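Local coordinates for protein glycosyl hydrolase, family 38 (Enterococcus faecalis, PDB 5KBP) that probably hydrolyses alpha-mannosidic linkages in glycans, as a metal-binding family 38 glycoside hydrolase, at residues 56-61 against 112-117; 95-100 against 297-302; 315-320 against 338-343; 422-427 against 507-512; 781-786 against 790-795. One frame throughout, in Å; residues are numbered along the deposited sequence.

Overall arrangement
Along the chain the segments of contacts 1 and 2 alternate, and contacts 3, 4 and 5 then follow in series. Contact 2 lies nearest the middle of the molecule, its centre about 7 Å from that of the chain, and joins the family 38 N-terminal domain to the middle domain. It meets contact 3 directly: Ser99 OG lies 2.5 Å from Glu318 OE2, a probable hydrogen bond. Contact 1 comes within about 5 Å of contact 3 between nearest atoms without touching it. Contact 4 is remote, its centre about 50 Å from that of contact 1, while contact 5 lies across the chain's centre from contact 1. All five lie away from Phe253 and Tyr256, the residues seen to bind calcium in a structure of this protein.

Contact 1 of 5, residues 56-61 against 112-117; sequences GQTIIL and LESQKW
With chi1 at -56° and the chain extended at chi2, Leu61 sends its CD1 methyl toward helix 100-117, where Trp117, its CG anti to the carbonyl carbon (chi1 -60°), presents an indole face to it. The methyl sits over the five-membered ring, 3.6 Å from Leu61 CD1 to the ring centroid and only 16° off the ring normal, a CH-pi contact. It is closest to the nitrogen side of the pyrrole, with Leu61 CD1 to Trp117 NE1 at 3.5 Å. A branched leucine suits this place because one methyl can settle on the flat ring.

Within the family 38 N-terminal domain, the loop and start of the helix around 59-65 here pack on the C-terminal part of helix 100-117. Helix 72-80 adds Val75, which touches both Leu61 and Trp117.

Thr58, in the loop just ahead of Leu61's helix, faces helix 100-117. Its CG2 comes to 3.3 Å from Ser114 OG, a van der Waals contact of a methyl with a hydroxyl oxygen; that hydroxyl is hydrogen-bonded to Gly110 O in its own helix. Thr58 OG1, weakly hydrogen-bonded to Phe89 O, lies 3.9 Å from Glu113 CB, the side chains crossing at about a right angle. Salt bridges to Lys116 and Lys345 engage the Glu113 carboxylate.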
# COMPACT_ATOMS: atom_id res chain seq x y z
N GLY A 56 13.14 -6.33 21.23
CA GLY A 56 11.98 -7.07 21.70
C GLY A 56 10.98 -7.49 20.64
O GLY A 56 9.90 -7.96 21.00
N GLN A 57 11.31 -7.36 19.36
CA GLN A 57 10.39 -7.66 18.27
C GLN A 57 11.07 -8.57 17.26
O GLN A 57 12.20 -8.30 16.84
CB GLN A 57 9.91 -6.37 17.60
CG GLN A 57 11.01 -5.34 17.38
CD GLN A 57 10.54 -4.13 16.62
OE1 GLN A 57 9.65 -4.22 15.77
NE2 GLN A 57 11.12 -2.98 16.92
N THR A 58 10.37 -9.63 16.86
CA THR A 58 10.91 -10.60 15.91
C THR A 58 10.75 -10.17 14.46
O THR A 58 11.39 -10.76 13.59
CB THR A 58 10.23 -11.96 16.11
OG1 THR A 58 8.83 -11.84 15.85
CG2 THR A 58 10.43 -12.47 17.53
N ILE A 59 9.91 -9.16 14.18
CA ILE A 59 9.70 -8.74 12.80
C ILE A 59 10.95 -8.13 12.19
O ILE A 59 11.06 -8.03 10.96
CB ILE A 59 8.51 -7.76 12.71
CG1 ILE A 59 7.95 -7.72 11.29
CG2 ILE A 59 8.94 -6.37 13.15
CD1 ILE A 59 6.81 -6.74 11.11
N ILE A 60 11.92 -7.72 13.02
CA ILE A 60 13.18 -7.20 12.51
C ILE A 60 13.91 -8.27 11.71
O ILE A 60 14.51 -7.99 10.67
CB ILE A 60 14.04 -6.65 13.66
CG1 ILE A 60 13.36 -5.44 14.31
CG2 ILE A 60 15.44 -6.30 13.18
CD1 ILE A 60 14.14 -4.85 15.46
N LEU A 61 13.85 -9.52 12.18
CA LEU A 61 14.46 -10.62 11.43
C LEU A 61 13.78 -10.80 10.08
O LEU A 61 14.45 -11.01 9.06
CB LEU A 61 14.37 -11.91 12.25
CG LEU A 61 14.97 -11.90 13.66
CD1 LEU A 61 14.55 -13.14 14.42
CD2 LEU A 61 16.49 -11.82 13.58
N LEU A 112 5.77 -18.10 18.70
CA LEU A 112 5.93 -19.11 17.66
C LEU A 112 7.07 -18.77 16.71
O LEU A 112 7.78 -19.66 16.23
CB LEU A 112 4.62 -19.28 16.89
CG LEU A 112 3.41 -19.80 17.67
CD1 LEU A 112 2.18 -19.81 16.78
CD2 LEU A 112 3.68 -21.18 18.24
N GLU A 113 7.27 -17.47 16.43
CA GLU A 113 8.37 -17.07 15.56
C GLU A 113 9.71 -17.22 16.27
O GLU A 113 10.70 -17.63 15.66
CB GLU A 113 8.17 -15.63 15.09
CG GLU A 113 7.01 -15.46 14.12
CD GLU A 113 7.24 -16.17 12.81
OE1 GLU A 113 8.37 -16.11 12.29
OE2 GLU A 113 6.28 -16.79 12.29
N SER A 114 9.77 -16.88 17.56
CA SER A 114 11.02 -17.01 18.31
C SER A 114 11.46 -18.46 18.40
O SER A 114 12.66 -18.75 18.36
CB SER A 114 10.86 -16.41 19.70
OG SER A 114 10.56 -15.03 19.64
N GLN A 115 10.50 -19.39 18.51
CA GLN A 115 10.84 -20.80 18.55
C GLN A 115 11.40 -21.31 17.23
O GLN A 115 12.12 -22.31 17.22
CB GLN A 115 9.62 -21.63 18.95
CG GLN A 115 9.06 -21.29 20.33
CD GLN A 115 10.05 -21.55 21.44
OE1 GLN A 115 10.88 -22.45 21.35
NE2 GLN A 115 9.97 -20.75 22.50
N LYS A 116 11.09 -20.64 16.12
CA LYS A 116 11.65 -21.04 14.83
C LYS A 116 13.14 -20.73 14.76
O LYS A 116 13.89 -21.45 14.08
CB LYS A 116 10.91 -20.35 13.69
CG LYS A 116 9.43 -20.70 13.62
CD LYS A 116 8.72 -19.89 12.54
CE LYS A 116 7.23 -20.19 12.51
NZ LYS A 116 6.51 -19.35 11.52
N TRP A 117 13.59 -19.68 15.43
CA TRP A 117 14.99 -19.30 15.44
C TRP A 117 15.74 -19.90 16.62
O TRP A 117 16.89 -20.35 16.47
CB TRP A 117 15.13 -17.78 15.47
CG TRP A 117 14.50 -17.11 14.29
CD1 TRP A 117 13.27 -16.51 14.25
CD2 TRP A 117 15.05 -16.98 12.98
NE1 TRP A 117 13.03 -16.01 13.00
CE2 TRP A 117 14.11 -16.29 12.20
CE3 TRP A 117 16.25 -17.39 12.39
CZ2 TRP A 117 14.33 -15.99 10.86
CZ3 TRP A 117 16.47 -17.09 11.06
CH2 TRP A 117 15.52 -16.40 10.31

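Contact 2 of 5, residues 95-100 against 297-302; sequences DFLISS and ANTSSA
Leu97 reaches the 297-302 segment with both of its methyls, a forked end resting on the backbone and CB of Ser300. CD2 makes the nearer approach, 3.6 Å from Leu97 CD2 to Ser300 CB, while Leu97 CD1 lies 4.1 Å from Ser300 CA. The distance from Leu97 CD1 to Thr299 O is 4.2 Å. With CG anti to its own carbonyl carbon (chi1 -74°) and an extended chi2, the leucine reaches straight out of its loop and spreads its two methyls across this short surface.

Ser300 offers carbon to the leucine because its hydroxyl is turned elsewhere. A chi1 of 48° places OG between the backbone N and the carbonyl carbon, and from there Ser300 OG bonds Ala297 O at 2.6 Å, nearly in line with the carbonyl (C=O...O angle 168°). Ser300 N also bonds Ala297 O, so this carbonyl is gripped twice and closes the 3-10 turn at 297-299. The contact joins two irregular segments, one leading into helix 100-117 of the N-terminal domain and the other into helix 304-332 of the middle domain.

The Thr299 hydroxyl is bonded to Leu296 O. Ser99, the N-cap of helix 100-117, caps a backbone N just past the segment with its side chain, and its OG is also hydrogen-bonded to Glu318 OE2.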
# COMPACT_ATOMS: atom_id res chain seq x y z
N ASP A 95 -0.38 -0.08 23.59
CA ASP A 95 -1.19 -0.98 24.41
C ASP A 95 -2.68 -0.72 24.24
O ASP A 95 -3.45 -1.64 23.93
CB ASP A 95 -0.79 -0.86 25.88
CG ASP A 95 0.41 -1.72 26.23
OD1 ASP A 95 0.74 -2.62 25.43
OD2 ASP A 95 1.01 -1.51 27.31
N PHE A 96 -3.11 0.53 24.41
CA PHE A 96 -4.53 0.83 24.49
C PHE A 96 -5.21 0.94 23.13
O PHE A 96 -6.43 0.77 23.06
CB PHE A 96 -4.75 2.14 25.27
CG PHE A 96 -4.36 2.06 26.71
CD1 PHE A 96 -5.13 1.35 27.62
CD2 PHE A 96 -3.22 2.69 27.18
CE1 PHE A 96 -4.78 1.27 28.95
CE2 PHE A 96 -2.86 2.62 28.51
CZ PHE A 96 -3.64 1.91 29.40
N LEU A 97 -4.47 1.20 22.06
CA LEU A 97 -5.08 1.47 20.77
C LEU A 97 -5.27 0.23 19.90
O LEU A 97 -5.78 0.35 18.78
CB LEU A 97 -4.24 2.50 20.00
CG LEU A 97 -4.37 3.93 20.53
CD1 LEU A 97 -3.57 4.90 19.68
CD2 LEU A 97 -5.83 4.34 20.59
N ILE A 98 -4.90 -0.95 20.38
CA ILE A 98 -5.18 -2.19 19.67
C ILE A 98 -6.06 -3.07 20.56
O ILE A 98 -6.10 -2.91 21.78
CB ILE A 98 -3.90 -2.94 19.24
CG1 ILE A 98 -3.19 -3.54 20.45
CG2 ILE A 98 -2.97 -2.01 18.48
CD1 ILE A 98 -2.01 -4.41 20.08
N SER A 99 -6.76 -4.00 19.92
CA SER A 99 -7.74 -4.81 20.62
C SER A 99 -7.07 -5.72 21.65
O SER A 99 -5.85 -5.92 21.65
CB SER A 99 -8.55 -5.66 19.63
OG SER A 99 -7.73 -6.61 18.98
N SER A 100 -7.89 -6.27 22.54
CA SER A 100 -7.39 -7.18 23.56
C SER A 100 -6.73 -8.40 22.93
O SER A 100 -5.64 -8.81 23.34
CB SER A 100 -8.54 -7.61 24.48
OG SER A 100 -9.09 -6.49 25.15
N ALA A 297 -1.84 11.02 25.11
CA ALA A 297 -3.11 10.31 25.01
C ALA A 297 -3.93 10.77 23.81
O ALA A 297 -4.78 10.02 23.32
CB ALA A 297 -3.92 10.49 26.29
N ASN A 298 -3.70 12.00 23.33
CA ASN A 298 -4.43 12.51 22.18
C ASN A 298 -4.06 11.81 20.88
O ASN A 298 -4.64 12.13 19.84
CB ASN A 298 -4.20 14.02 22.04
CG ASN A 298 -4.83 14.80 23.17
OD1 ASN A 298 -4.17 15.58 23.85
ND2 ASN A 298 -6.13 14.59 23.38
N THR A 299 -3.12 10.86 20.91
CA THR A 299 -2.88 10.03 19.73
C THR A 299 -4.08 9.15 19.41
O THR A 299 -4.26 8.74 18.26
CB THR A 299 -1.64 9.17 19.94
OG1 THR A 299 -1.78 8.41 21.15
CG2 THR A 299 -0.39 10.03 20.03
N SER A 300 -4.91 8.86 20.42
CA SER A 300 -6.10 8.03 20.20
C SER A 300 -7.10 8.68 19.26
O SER A 300 -7.91 7.97 18.65
CB SER A 300 -6.75 7.72 21.55
OG SER A 300 -6.89 8.90 22.33
N SER A 301 -7.08 10.01 19.13
CA SER A 301 -7.97 10.71 18.22
C SER A 301 -7.29 11.17 16.94
O SER A 301 -7.97 11.65 16.03
CB SER A 301 -8.60 11.92 18.92
OG SER A 301 -7.61 12.87 19.29
N ALA A 302 -5.97 11.04 16.85
CA ALA A 302 -5.25 11.43 15.64
C ALA A 302 -5.54 10.44 14.52
O ALA A 302 -5.43 9.23 14.71
CB ALA A 302 -3.75 11.50 15.91

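Contact 3 of 5, residues 315-320 against 338-343; sequences RQLENI and DQFDYA
Leu317 touches helix 337-348 through Phe340 and Ala343, and its side chain can be followed outward from helix 304-332. CB does not itself point at the other segment. CG stands anti to the carbonyl carbon (chi1 -67°), and chi2 near 176° then carries the fork outward so that its end comes closer than its root. CB, CG and CD1 meet nothing of 338-343 within 4.2 Å; CD2 alone makes the contact. It lies 4.0 Å from Ala343 CB, and on the Phe340 side Leu317 CD2 is 4.4 Å from the ring carbon CE1, near the plane of the ring and at its edge. One methyl thus touches both a small residue and a ring rim; alanine suits its site because its small side chain lets the leucine methyl come up to the helix.

This packing joins consecutive helices of the middle domain. Helix 362-393 covers a neighbouring side, with Leu382 on Phe340 and Val378 on Ala343. Trp344 and Leu347 of helix 337-348 also touch Leu317. At the start of segment 338-343, Asp338 reaches the second subunit, in a salt bridge to Arg68 of that chain.

Arg315 and Glu318 form a salt bridge within helix 304-332, Arg315 NH2 to Glu318 OE1 at 2.7 Å. No hydrogen bond or charge pair crosses between the two segments, so their association rests on buried apolar packing, which depends on shape rather than on direction.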
# COMPACT_ATOMS: atom_id res chain seq x y z
N ARG A 315 -12.31 -6.90 14.28
CA ARG A 315 -13.58 -7.63 14.40
C ARG A 315 -13.73 -8.65 13.28
O ARG A 315 -14.28 -9.74 13.50
CB ARG A 315 -14.75 -6.65 14.40
CG ARG A 315 -14.72 -5.64 15.53
CD ARG A 315 -14.89 -6.32 16.88
NE ARG A 315 -14.14 -5.64 17.93
CZ ARG A 315 -12.90 -5.95 18.28
NH1 ARG A 315 -12.29 -5.28 19.25
NH2 ARG A 315 -12.27 -6.94 17.67
N GLN A 316 -13.25 -8.32 12.08
CA GLN A 316 -13.35 -9.23 10.95
C GLN A 316 -12.57 -10.52 11.20
O GLN A 316 -12.99 -11.59 10.75
CB GLN A 316 -12.86 -8.54 9.68
CG GLN A 316 -12.89 -9.42 8.44
CD GLN A 316 -14.31 -9.75 8.00
OE1 GLN A 316 -15.20 -8.90 8.06
NE2 GLN A 316 -14.52 -10.98 7.57
N LEU A 317 -11.44 -10.43 11.90
CA LEU A 317 -10.62 -11.60 12.18
C LEU A 317 -11.03 -12.31 13.46
O LEU A 317 -11.25 -13.53 13.46
CB LEU A 317 -9.14 -11.20 12.25
CG LEU A 317 -8.49 -10.73 10.95
CD1 LEU A 317 -7.05 -10.27 11.20
CD2 LEU A 317 -8.52 -11.83 9.90
N GLU A 318 -11.15 -11.57 14.56
CA GLU A 318 -11.39 -12.19 15.86
C GLU A 318 -12.82 -12.72 15.98
O GLU A 318 -13.04 -13.80 16.53
CB GLU A 318 -11.12 -11.19 16.99
CG GLU A 318 -9.76 -10.51 16.91
CD GLU A 318 -9.70 -9.25 17.75
OE1 GLU A 318 -10.68 -8.98 18.48
OE2 GLU A 318 -8.69 -8.53 17.68
N ASN A 319 -13.79 -11.97 15.46
CA ASN A 319 -15.20 -12.23 15.75
C ASN A 319 -16.00 -12.68 14.53
O ASN A 319 -17.20 -12.95 14.66
CB ASN A 319 -15.84 -10.98 16.35
CG ASN A 319 -15.03 -10.42 17.51
OD1 ASN A 319 -14.42 -9.35 17.40
ND2 ASN A 319 -15.02 -11.14 18.63
N ILE A 320 -15.37 -12.79 13.36
CA ILE A 320 -16.08 -13.25 12.17
C ILE A 320 -15.35 -14.44 11.57
O ILE A 320 -15.85 -15.57 11.60
CB ILE A 320 -16.22 -12.12 11.12
CG1 ILE A 320 -16.82 -10.86 11.75
CG2 ILE A 320 -17.07 -12.59 9.96
CD1 ILE A 320 -18.24 -11.05 12.24
N ASP A 338 -2.22 -21.03 8.03
CA ASP A 338 -1.25 -20.21 7.32
C ASP A 338 -1.87 -18.90 6.86
O ASP A 338 -1.22 -17.84 6.90
CB ASP A 338 -0.66 -20.98 6.13
CG ASP A 338 0.24 -22.12 6.56
OD1 ASP A 338 0.66 -22.13 7.74
OD2 ASP A 338 0.54 -22.99 5.73
N GLN A 339 -3.12 -18.94 6.41
CA GLN A 339 -3.78 -17.71 5.95
C GLN A 339 -4.07 -16.77 7.12
O GLN A 339 -3.91 -15.55 6.99
CB GLN A 339 -5.06 -18.05 5.20
CG GLN A 339 -4.86 -18.74 3.86
CD GLN A 339 -4.66 -20.24 3.98
OE1 GLN A 339 -4.41 -20.76 5.06
NE2 GLN A 339 -4.77 -20.94 2.86
N PHE A 340 -4.50 -17.32 8.26
CA PHE A 340 -4.74 -16.48 9.43
C PHE A 340 -3.44 -15.88 9.95
O PHE A 340 -3.42 -14.73 10.40
CB PHE A 340 -5.45 -17.28 10.52
CG PHE A 340 -6.94 -17.32 10.38
CD1 PHE A 340 -7.68 -16.15 10.39
CD2 PHE A 340 -7.61 -18.52 10.24
CE1 PHE A 340 -9.05 -16.17 10.26
CE2 PHE A 340 -8.99 -18.56 10.11
CZ PHE A 340 -9.71 -17.38 10.12
N ASP A 341 -2.35 -16.65 9.91
CA ASP A 341 -1.06 -16.12 10.31
C ASP A 341 -0.61 -15.01 9.38
O ASP A 341 0.01 -14.03 9.81
CB ASP A 341 -0.03 -17.25 10.36
CG ASP A 341 1.35 -16.76 10.78
OD1 ASP A 341 1.55 -16.50 11.99
OD2 ASP A 341 2.23 -16.65 9.90
N TYR A 342 -0.92 -15.14 8.08
CA TYR A 342 -0.58 -14.09 7.12
C TYR A 342 -1.44 -12.85 7.32
O TYR A 342 -0.96 -11.72 7.18
CB TYR A 342 -0.73 -14.64 5.70
CG TYR A 342 -0.53 -13.62 4.60
CD1 TYR A 342 0.75 -13.28 4.17
CD2 TYR A 342 -1.62 -13.02 3.99
CE1 TYR A 342 0.93 -12.35 3.16
CE2 TYR A 342 -1.44 -12.09 2.97
CZ TYR A 342 -0.17 -11.76 2.56
OH TYR A 342 0.01 -10.84 1.56
N ALA A 343 -2.72 -13.04 7.66
CA ALA A 343 -3.60 -11.90 7.89
C ALA A 343 -3.24 -11.18 9.18
O ALA A 343 -3.28 -9.94 9.24
CB ALA A 343 -5.06 -12.36 7.92

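Contact 4 of 5, residues 422-427 against 507-512; sequences VEVEIE and FALIQG
Two extended strands face each other across Val424 and Leu509, their CA atoms 8.1 Å apart, with no backbone hydrogen bond between the segments. That spacing is too wide for neighbours in one sheet; the strands 416-430 and 503-511 belong to different sheets and meet through side chains. Near its end the first segment is irregular: Ile426 and Glu427 both face Lys488 of the adjacent strand, a classic beta bulge.

Leu509 provides the reach. Its methyl CD2 lies 4.0 Å from Val424 CB and 4.1 Å from Val424 CG1, so the valine is met at its branch point and along one arm. The two side chains cross obliquely. Val424 holds CG1 anti to the backbone N (chi1 -178°), which sets that arm beside its carbonyl carbon and within range of the leucine. Ile426, two residues on and pointing the same way, adds a second touch, with Ile426 CG2 to Leu509 CD2 at 4.2 Å. Beta-branched valine and isoleucine favour extended backbone and offer compact apolar surface, whereas leucine, branched one carbon farther out, can span the gap between the sheets.

Around this layer, strand 483-499 pairs with the first segment through backbone bonds such as that of Val424 with Leu490. Strand 404-410 runs beside the second and brings His404 and Phe406 against Val424, while Tyr451 and Val453 of strand 451-454 pack on Leu509, extending the packed interior between the two sheets of this C-terminal region.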
# COMPACT_ATOMS: atom_id res chain seq x y z
N VAL A 422 -31.21 -9.20 4.99
CA VAL A 422 -30.64 -10.32 4.25
C VAL A 422 -31.00 -10.17 2.78
O VAL A 422 -32.18 -10.02 2.44
CB VAL A 422 -31.15 -11.67 4.79
CG1 VAL A 422 -30.67 -12.81 3.90
CG2 VAL A 422 -30.70 -11.88 6.23
N GLU A 423 -30.00 -10.21 1.91
CA GLU A 423 -30.21 -10.15 0.47
C GLU A 423 -30.25 -11.57 -0.08
O GLU A 423 -29.30 -12.34 0.13
CB GLU A 423 -29.12 -9.33 -0.21
CG GLU A 423 -29.51 -8.80 -1.59
CD GLU A 423 -28.41 -7.98 -2.23
OE1 GLU A 423 -27.23 -8.18 -1.88
OE2 GLU A 423 -28.73 -7.12 -3.09
N VAL A 424 -31.33 -11.91 -0.76
CA VAL A 424 -31.56 -13.26 -1.26
C VAL A 424 -31.76 -13.19 -2.77
O VAL A 424 -32.58 -12.41 -3.27
CB VAL A 424 -32.78 -13.91 -0.59
CG1 VAL A 424 -32.97 -15.33 -1.09
CG2 VAL A 424 -32.62 -13.89 0.93
N GLU A 425 -31.00 -14.02 -3.50
CA GLU A 425 -31.14 -14.12 -4.94
C GLU A 425 -32.36 -14.96 -5.28
O GLU A 425 -32.44 -16.13 -4.91
CB GLU A 425 -29.88 -14.73 -5.55
CG GLU A 425 -29.92 -14.90 -7.06
CD GLU A 425 -28.78 -15.76 -7.57
OE1 GLU A 425 -28.94 -17.00 -7.62
OE2 GLU A 425 -27.72 -15.20 -7.92
N ILE A 426 -33.33 -14.36 -5.98
CA ILE A 426 -34.55 -15.07 -6.34
C ILE A 426 -34.54 -15.58 -7.78
O ILE A 426 -35.29 -16.52 -8.10
CB ILE A 426 -35.79 -14.20 -6.09
CG1 ILE A 426 -35.71 -12.90 -6.90
CG2 ILE A 426 -35.95 -13.91 -4.61
CD1 ILE A 426 -36.95 -12.03 -6.76
N GLU A 427 -33.73 -15.00 -8.66
CA GLU A 427 -33.63 -15.45 -10.04
C GLU A 427 -32.20 -15.26 -10.52
O GLU A 427 -31.43 -14.47 -9.95
CB GLU A 427 -34.61 -14.70 -10.95
CG GLU A 427 -36.01 -15.31 -10.96
CD GLU A 427 -37.10 -14.27 -10.83
OE1 GLU A 427 -36.78 -13.06 -10.89
OE2 GLU A 427 -38.27 -14.65 -10.66
N PHE A 507 -33.56 -20.21 7.53
CA PHE A 507 -34.86 -19.74 7.06
C PHE A 507 -34.93 -19.95 5.56
O PHE A 507 -33.96 -20.35 4.92
CB PHE A 507 -35.09 -18.28 7.44
CG PHE A 507 -34.98 -18.00 8.92
CD1 PHE A 507 -36.08 -18.16 9.75
CD2 PHE A 507 -33.78 -17.60 9.47
CE1 PHE A 507 -35.99 -17.91 11.10
CE2 PHE A 507 -33.68 -17.34 10.83
CZ PHE A 507 -34.78 -17.50 11.64
N ALA A 508 -36.10 -19.67 4.98
CA ALA A 508 -36.29 -19.82 3.55
C ALA A 508 -37.27 -18.77 3.05
O ALA A 508 -38.03 -18.19 3.82
CB ALA A 508 -36.78 -21.22 3.18
N LEU A 509 -37.23 -18.53 1.74
CA LEU A 509 -38.07 -17.54 1.09
C LEU A 509 -38.97 -18.26 0.09
O LEU A 509 -38.50 -18.73 -0.95
CB LEU A 509 -37.21 -16.48 0.39
CG LEU A 509 -37.74 -15.04 0.38
CD1 LEU A 509 -37.86 -14.51 1.79
CD2 LEU A 509 -36.82 -14.16 -0.46
N ILE A 510 -40.26 -18.36 0.41
CA ILE A 510 -41.23 -19.01 -0.46
C ILE A 510 -42.21 -17.97 -0.98
O ILE A 510 -42.36 -16.88 -0.42
CB ILE A 510 -41.98 -20.15 0.26
CG1 ILE A 510 -42.79 -19.60 1.43
CG2 ILE A 510 -41.00 -21.21 0.74
CD1 ILE A 510 -43.66 -20.63 2.11
N GLN A 511 -42.88 -18.32 -2.07
CA GLN A 511 -43.91 -17.45 -2.61
C GLN A 511 -45.16 -17.52 -1.74
O GLN A 511 -45.65 -18.60 -1.43
CB GLN A 511 -44.24 -17.84 -4.05
CG GLN A 511 -43.10 -17.66 -5.03
CD GLN A 511 -43.58 -17.57 -6.47
OE1 GLN A 511 -44.75 -17.32 -6.73
NE2 GLN A 511 -42.66 -17.78 -7.41
N GLY A 512 -45.67 -16.36 -1.36
CA GLY A 512 -46.85 -16.30 -0.53
C GLY A 512 -47.01 -14.92 0.06
O GLY A 512 -46.15 -14.04 -0.09

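Contact 5 of 5, residues 781-786 against 790-795; sequences SLHGKP and FATYQQ
Strand 781-783 and helix 790-795 run nearly antiparallel, at 161° with their axes 8.7 Å apart, the chain turning back between them through a short connection. Thr792 on the helix is the residue that meets the strand, using its methyl. Its CG2 lies 3.5 Å from Ser781 OG and 3.9 Å from His783 CB, so the methyl rests between two strand residues whose CB atoms both face the helix.

Ser781 has OG anti to the backbone N (chi1 -178°), which puts it close beside that methyl; the hydroxyl also lies 3.6 Å from Thr792 CB. Threonine suits the place because it has two different ends: the methyl faces the strand, while OG1 turns to Arg789 O in its own helix and to Thr729 OG1 of strand 727-732. For His783, a chi1 of 69° holds the ring between its backbone N and carbonyl carbon. Its NE2 is bonded to Asn720, and its ND1 makes a weak bond to Gly784 O.

At the far end, Phe790 brings CE2 4.2 Å from Pro786 O, obliquely to its ring. A sulfate ion, probably from the crystallisation liquor, comes within about 3 Å of the Phe790 side chain (nearest atoms).

The whole is a beta-alpha connection in which helix 789-799 folds back, nearly antiparallel, over the end of strand 772-783 and packs against the large antiparallel sheet of the C-terminal half of this family 38 enzyme.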
# COMPACT_ATOMS: atom_id res chain seq x y z
N SER A 781 -26.64 3.50 25.85
CA SER A 781 -27.35 2.44 26.56
C SER A 781 -27.50 2.85 28.02
O SER A 781 -26.51 3.20 28.67
CB SER A 781 -26.60 1.11 26.45
OG SER A 781 -27.31 0.08 27.11
N LEU A 782 -28.73 2.79 28.52
CA LEU A 782 -29.04 3.19 29.88
C LEU A 782 -29.24 1.96 30.77
O LEU A 782 -29.66 0.90 30.30
CB LEU A 782 -30.30 4.06 29.92
CG LEU A 782 -30.24 5.36 29.10
CD1 LEU A 782 -31.56 6.10 29.18
CD2 LEU A 782 -29.09 6.24 29.57
N HIS A 783 -28.93 2.12 32.05
CA HIS A 783 -29.10 1.04 33.02
C HIS A 783 -29.45 1.64 34.37
O HIS A 783 -29.31 2.85 34.59
CB HIS A 783 -27.84 0.16 33.11
CG HIS A 783 -26.66 0.85 33.73
ND1 HIS A 783 -26.52 0.99 35.10
CD2 HIS A 783 -25.57 1.42 33.18
CE1 HIS A 783 -25.39 1.62 35.35
NE2 HIS A 783 -24.79 1.90 34.20
N GLY A 784 -29.92 0.79 35.27
CA GLY A 784 -30.30 1.22 36.60
C GLY A 784 -29.33 0.79 37.68
O GLY A 784 -28.36 1.49 37.97
N LYS A 785 -29.59 -0.36 38.29
CA LYS A 785 -28.72 -0.86 39.35
C LYS A 785 -27.31 -1.07 38.80
O LYS A 785 -27.15 -1.46 37.63
CB LYS A 785 -29.27 -2.18 39.91
CG LYS A 785 -28.64 -2.65 41.20
N PRO A 786 -26.26 -0.79 39.59
CA PRO A 786 -24.89 -0.96 39.07
C PRO A 786 -24.59 -2.34 38.52
O PRO A 786 -23.72 -2.48 37.66
CB PRO A 786 -24.03 -0.64 40.30
CG PRO A 786 -24.85 0.32 41.09
CD PRO A 786 -26.28 -0.13 40.90
N PHE A 790 -23.15 -4.35 33.45
CA PHE A 790 -22.37 -5.34 32.72
C PHE A 790 -23.12 -5.88 31.51
O PHE A 790 -22.49 -6.25 30.51
CB PHE A 790 -21.97 -6.48 33.66
CG PHE A 790 -21.18 -6.02 34.85
CD1 PHE A 790 -19.89 -5.53 34.70
CD2 PHE A 790 -21.73 -6.06 36.12
CE1 PHE A 790 -19.17 -5.10 35.79
CE2 PHE A 790 -21.01 -5.62 37.22
CZ PHE A 790 -19.73 -5.14 37.05
N ALA A 791 -24.45 -5.93 31.58
CA ALA A 791 -25.23 -6.31 30.40
C ALA A 791 -25.05 -5.29 29.28
O ALA A 791 -24.99 -5.65 28.10
CB ALA A 791 -26.71 -6.45 30.77
N THR A 792 -24.96 -4.00 29.64
CA THR A 792 -24.72 -2.97 28.63
C THR A 792 -23.33 -3.09 28.03
O THR A 792 -23.12 -2.69 26.88
CB THR A 792 -24.91 -1.59 29.25
OG1 THR A 792 -23.84 -1.31 30.16
CG2 THR A 792 -26.24 -1.51 29.99
N TYR A 793 -22.38 -3.64 28.78
CA TYR A 793 -21.04 -3.85 28.23
C TYR A 793 -21.03 -4.98 27.22
O TYR A 793 -20.38 -4.89 26.17
CB TYR A 793 -20.04 -4.14 29.36
CG TYR A 793 -19.87 -3.03 30.37
CD1 TYR A 793 -20.43 -1.77 30.17
CD2 TYR A 793 -19.14 -3.24 31.53
CE1 TYR A 793 -20.27 -0.76 31.09
CE2 TYR A 793 -18.97 -2.23 32.46
CZ TYR A 793 -19.54 -1.00 32.24
OH TYR A 793 -19.37 0.00 33.16
N GLN A 794 -21.76 -6.07 27.51
CA GLN A 794 -21.82 -7.20 26.59
C GLN A 794 -22.50 -6.79 25.28
O GLN A 794 -22.01 -7.12 24.19
CB GLN A 794 -22.57 -8.36 27.24
CG GLN A 794 -21.83 -9.00 28.40
CD GLN A 794 -22.58 -10.18 29.00
OE1 GLN A 794 -23.77 -10.08 29.31
NE2 GLN A 794 -21.89 -11.30 29.16
N GLN A 795 -23.62 -6.09 25.37
CA GLN A 795 -24.29 -5.61 24.16
C GLN A 795 -23.46 -4.56 23.43
O GLN A 795 -23.59 -4.41 22.21
CB GLN A 795 -25.67 -5.05 24.51
CG GLN A 795 -26.66 -6.10 25.02